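Local coordinates for protein peroxiredoxin HYR1 (Saccharomyces cerevisiae, PDB 3CMI) that reduces hydroperoxides at the expense of thioredoxin and, as a sensor of hydroperoxide stress, oxidises and so activates the transcription factor YAP1, at residues E11-P17 with D112-F117. Numbering follows the deposited sequence.
Sequences EFYKLAP and DPVYKF
D112 OD2, 4.4 Å from P17 CB, takes the backbone N-H of V114 in a bond of 3.0 Å (V114 N to D112 OD2) that is nearly straight at 163°. The nitrogen meets the anti side of the carboxylate, tilted out of its plane. Aspartate suits this N-cap because its short side chain can fold back on the first turn, where P113 fits well, since a proline there has no N-H to satisfy. The capped turn presents V114 and F117, one turn apart, to the loop 11-17.

V114 directs its CG2 methyl toward the loop, 3.8 Å from L15 CG and 3.9 Å from P17 CD, so the branched valine serves two loop residues at once; the compact, apolar P17 ring crosses it at about a right angle. F117, long and flat, reaches farther. With CG anti to the backbone N (chi1 167°), its ring enters a pocket made by E11, F12 and L15. F117 CE2 approaches the edge of the F12 ring near its plane, 3.6 Å from F12 CD1, while the backbone N of F12 lies over one face of the F117 ring. L15 bridges the two helix residues, CG on V114 and CD2 3.8 Å from F117 CD2, a reach its forked end allows. Exposed E11 runs extended past F117 in the opposite direction; its CB packs against the ring, and its carboxylate lies obliquely beside it, OE1 3.7 Å from F117 CD1 and the planes 56° apart.

Behind this layer F12 reaches I37 and V140 of the sheet, and F70 of strand 65-72 receives both P17 and V114. Apolar packing thus ties the N-terminal loop and the start of helix 113-121 together on one side of the central sheet, a helix-on-sheet layer of the thioredoxin-like fold of glutathione peroxidases.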
loop_
_atom_site.group_PDB
_atom_site.type_symbol
_atom_site.label_atom_id
_atom_site.label_comp_id
_atom_site.label_asym_id
_atom_site.label_seq_id
_atom_site.Cartn_x
_atom_site.Cartn_y
_atom_site.Cartn_z
ATOM N N GLU A 11 7.820 -5.077 12.932
ATOM C CA GLU A 11 7.696 -6.233 12.038
ATOM C C GLU A 11 7.586 -5.787 10.579
ATOM O O GLU A 11 7.937 -6.534 9.662
ATOM C CB GLU A 11 6.477 -7.079 12.427
ATOM C CG GLU A 11 6.500 -8.512 11.890
ATOM C CD GLU A 11 5.208 -9.279 12.160
ATOM O OE1 GLU A 11 4.698 -9.921 11.215
ATOM O OE2 GLU A 11 4.704 -9.246 13.306
ATOM N N PHE A 12 7.099 -4.562 10.384
ATOM C CA PHE A 12 6.953 -3.958 9.062
ATOM C C PHE A 12 8.268 -3.898 8.279
ATOM O O PHE A 12 8.290 -4.160 7.079
ATOM C CB PHE A 12 6.356 -2.550 9.199
ATOM C CG PHE A 12 6.149 -1.843 7.891
ATOM C CD1 PHE A 12 5.085 -2.185 7.060
ATOM C CD2 PHE A 12 7.016 -0.830 7.490
ATOM C CE1 PHE A 12 4.889 -1.529 5.849
ATOM C CE2 PHE A 12 6.833 -0.169 6.284
ATOM C CZ PHE A 12 5.770 -0.515 5.459
ATOM N N TYR A 13 9.357 -3.550 8.959
ATOM C CA TYR A 13 10.646 -3.380 8.293
ATOM C C TYR A 13 11.330 -4.711 7.993
ATOM O O TYR A 13 12.311 -4.749 7.248
ATOM C CB TYR A 13 11.568 -2.457 9.099
ATOM C CG TYR A 13 11.044 -1.042 9.256
ATOM C CD1 TYR A 13 10.546 -0.334 8.161
ATOM C CD2 TYR A 13 11.058 -0.410 10.498
ATOM C CE1 TYR A 13 10.067 0.968 8.300
ATOM C CE2 TYR A 13 10.583 0.891 10.648
ATOM C CZ TYR A 13 10.088 1.572 9.546
ATOM O OH TYR A 13 9.621 2.858 9.690
ATOM N N LYS A 14 10.799 -5.788 8.568
ATOM C CA LYS A 14 11.283 -7.150 8.321
ATOM C C LYS A 14 10.769 -7.709 6.990
ATOM O O LYS A 14 11.341 -8.653 6.444
ATOM C CB LYS A 14 10.873 -8.079 9.467
ATOM C CG LYS A 14 11.711 -7.949 10.733
ATOM C CD LYS A 14 10.940 -8.468 11.941
ATOM C CE LYS A 14 11.777 -8.437 13.211
ATOM N NZ LYS A 14 12.553 -9.700 13.402
ATOM N N LEU A 15 9.688 -7.116 6.485
ATOM C CA LEU A 15 9.056 -7.525 5.230
ATOM C C LEU A 15 9.955 -7.302 4.019
ATOM O O LEU A 15 10.605 -6.264 3.903
ATOM C CB LEU A 15 7.753 -6.751 5.027
ATOM C CG LEU A 15 6.393 -7.259 5.526
ATOM C CD1 LEU A 15 6.457 -8.417 6.530
ATOM C CD2 LEU A 15 5.556 -6.086 6.070
ATOM N N ALA A 16 9.978 -8.281 3.120
ATOM C CA ALA A 16 10.724 -8.162 1.875
ATOM C C ALA A 16 9.989 -8.874 0.732
ATOM O O ALA A 16 10.364 -9.990 0.346
ATOM C CB ALA A 16 12.154 -8.711 2.042
ATOM N N PRO A 17 8.936 -8.231 0.188
ATOM C CA PRO A 17 8.221 -8.802 -0.953
ATOM C C PRO A 17 9.072 -8.778 -2.220
ATOM O O PRO A 17 9.997 -7.967 -2.333
ATOM C CB PRO A 17 7.028 -7.863 -1.117
ATOM C CG PRO A 17 7.521 -6.550 -0.592
ATOM C CD PRO A 17 8.360 -6.933 0.592
ATOM N N ASP A 112 0.150 -13.093 0.661
ATOM C CA ASP A 112 1.516 -12.603 0.844
ATOM C C ASP A 112 1.722 -12.137 2.280
ATOM O O ASP A 112 0.828 -11.509 2.854
ATOM C CB ASP A 112 1.815 -11.451 -0.122
ATOM C CG ASP A 112 3.295 -11.102 -0.180
ATOM O OD1 ASP A 112 4.031 -11.711 -0.985
ATOM O OD2 ASP A 112 3.723 -10.204 0.573
ATOM N N PRO A 113 2.895 -12.453 2.871
ATOM C CA PRO A 113 3.265 -11.979 4.209
ATOM C C PRO A 113 3.034 -10.486 4.475
ATOM O O PRO A 113 2.740 -10.121 5.608
ATOM C CB PRO A 113 4.755 -12.313 4.288
ATOM C CG PRO A 113 4.871 -13.566 3.477
ATOM C CD PRO A 113 3.933 -13.346 2.312
ATOM N N VAL A 114 3.163 -9.638 3.454
ATOM C CA VAL A 114 2.920 -8.199 3.618
ATOM C C VAL A 114 1.461 -7.968 4.005
ATOM O O VAL A 114 1.161 -7.165 4.890
ATOM C CB VAL A 114 3.269 -7.389 2.336
ATOM C CG1 VAL A 114 2.725 -5.949 2.410
ATOM C CG2 VAL A 114 4.782 -7.381 2.093
ATOM N N TYR A 115 0.564 -8.695 3.345
ATOM C CA TYR A 115 -0.860 -8.550 3.590
ATOM C C TYR A 115 -1.322 -9.273 4.847
ATOM O O TYR A 115 -2.271 -8.827 5.508
ATOM C CB TYR A 115 -1.675 -8.883 2.338
ATOM C CG TYR A 115 -1.746 -7.670 1.436
ATOM C CD1 TYR A 115 -2.875 -6.855 1.427
ATOM C CD2 TYR A 115 -0.654 -7.295 0.648
ATOM C CE1 TYR A 115 -2.931 -5.714 0.630
ATOM C CE2 TYR A 115 -0.698 -6.147 -0.155
ATOM C CZ TYR A 115 -1.837 -5.367 -0.160
ATOM O OH TYR A 115 -1.891 -4.240 -0.950
ATOM N N LYS A 116 -0.633 -10.357 5.199
ATOM C CA LYS A 116 -0.847 -10.994 6.495
ATOM C C LYS A 116 -0.565 -9.984 7.614
ATOM O O LYS A 116 -1.393 -9.790 8.505
ATOM C CB LYS A 116 0.034 -12.239 6.653
ATOM C CG LYS A 116 -0.332 -13.107 7.848
ATOM C CD LYS A 116 0.627 -14.278 8.005
ATOM C CE LYS A 116 0.267 -15.138 9.208
ATOM N NZ LYS A 116 1.129 -16.365 9.299
ATOM N N PHE A 117 0.596 -9.331 7.541
ATOM C CA PHE A 117 0.986 -8.336 8.540
ATOM C C PHE A 117 0.035 -7.141 8.599
ATOM O O PHE A 117 -0.374 -6.730 9.687
ATOM C CB PHE A 117 2.425 -7.847 8.325
ATOM C CG PHE A 117 2.763 -6.617 9.124
ATOM C CD1 PHE A 117 3.024 -6.708 10.493
ATOM C CD2 PHE A 117 2.782 -5.365 8.520
ATOM C CE1 PHE A 117 3.321 -5.569 11.240
ATOM C CE2 PHE A 117 3.072 -4.219 9.259
ATOM C CZ PHE A 117 3.346 -4.323 10.619
#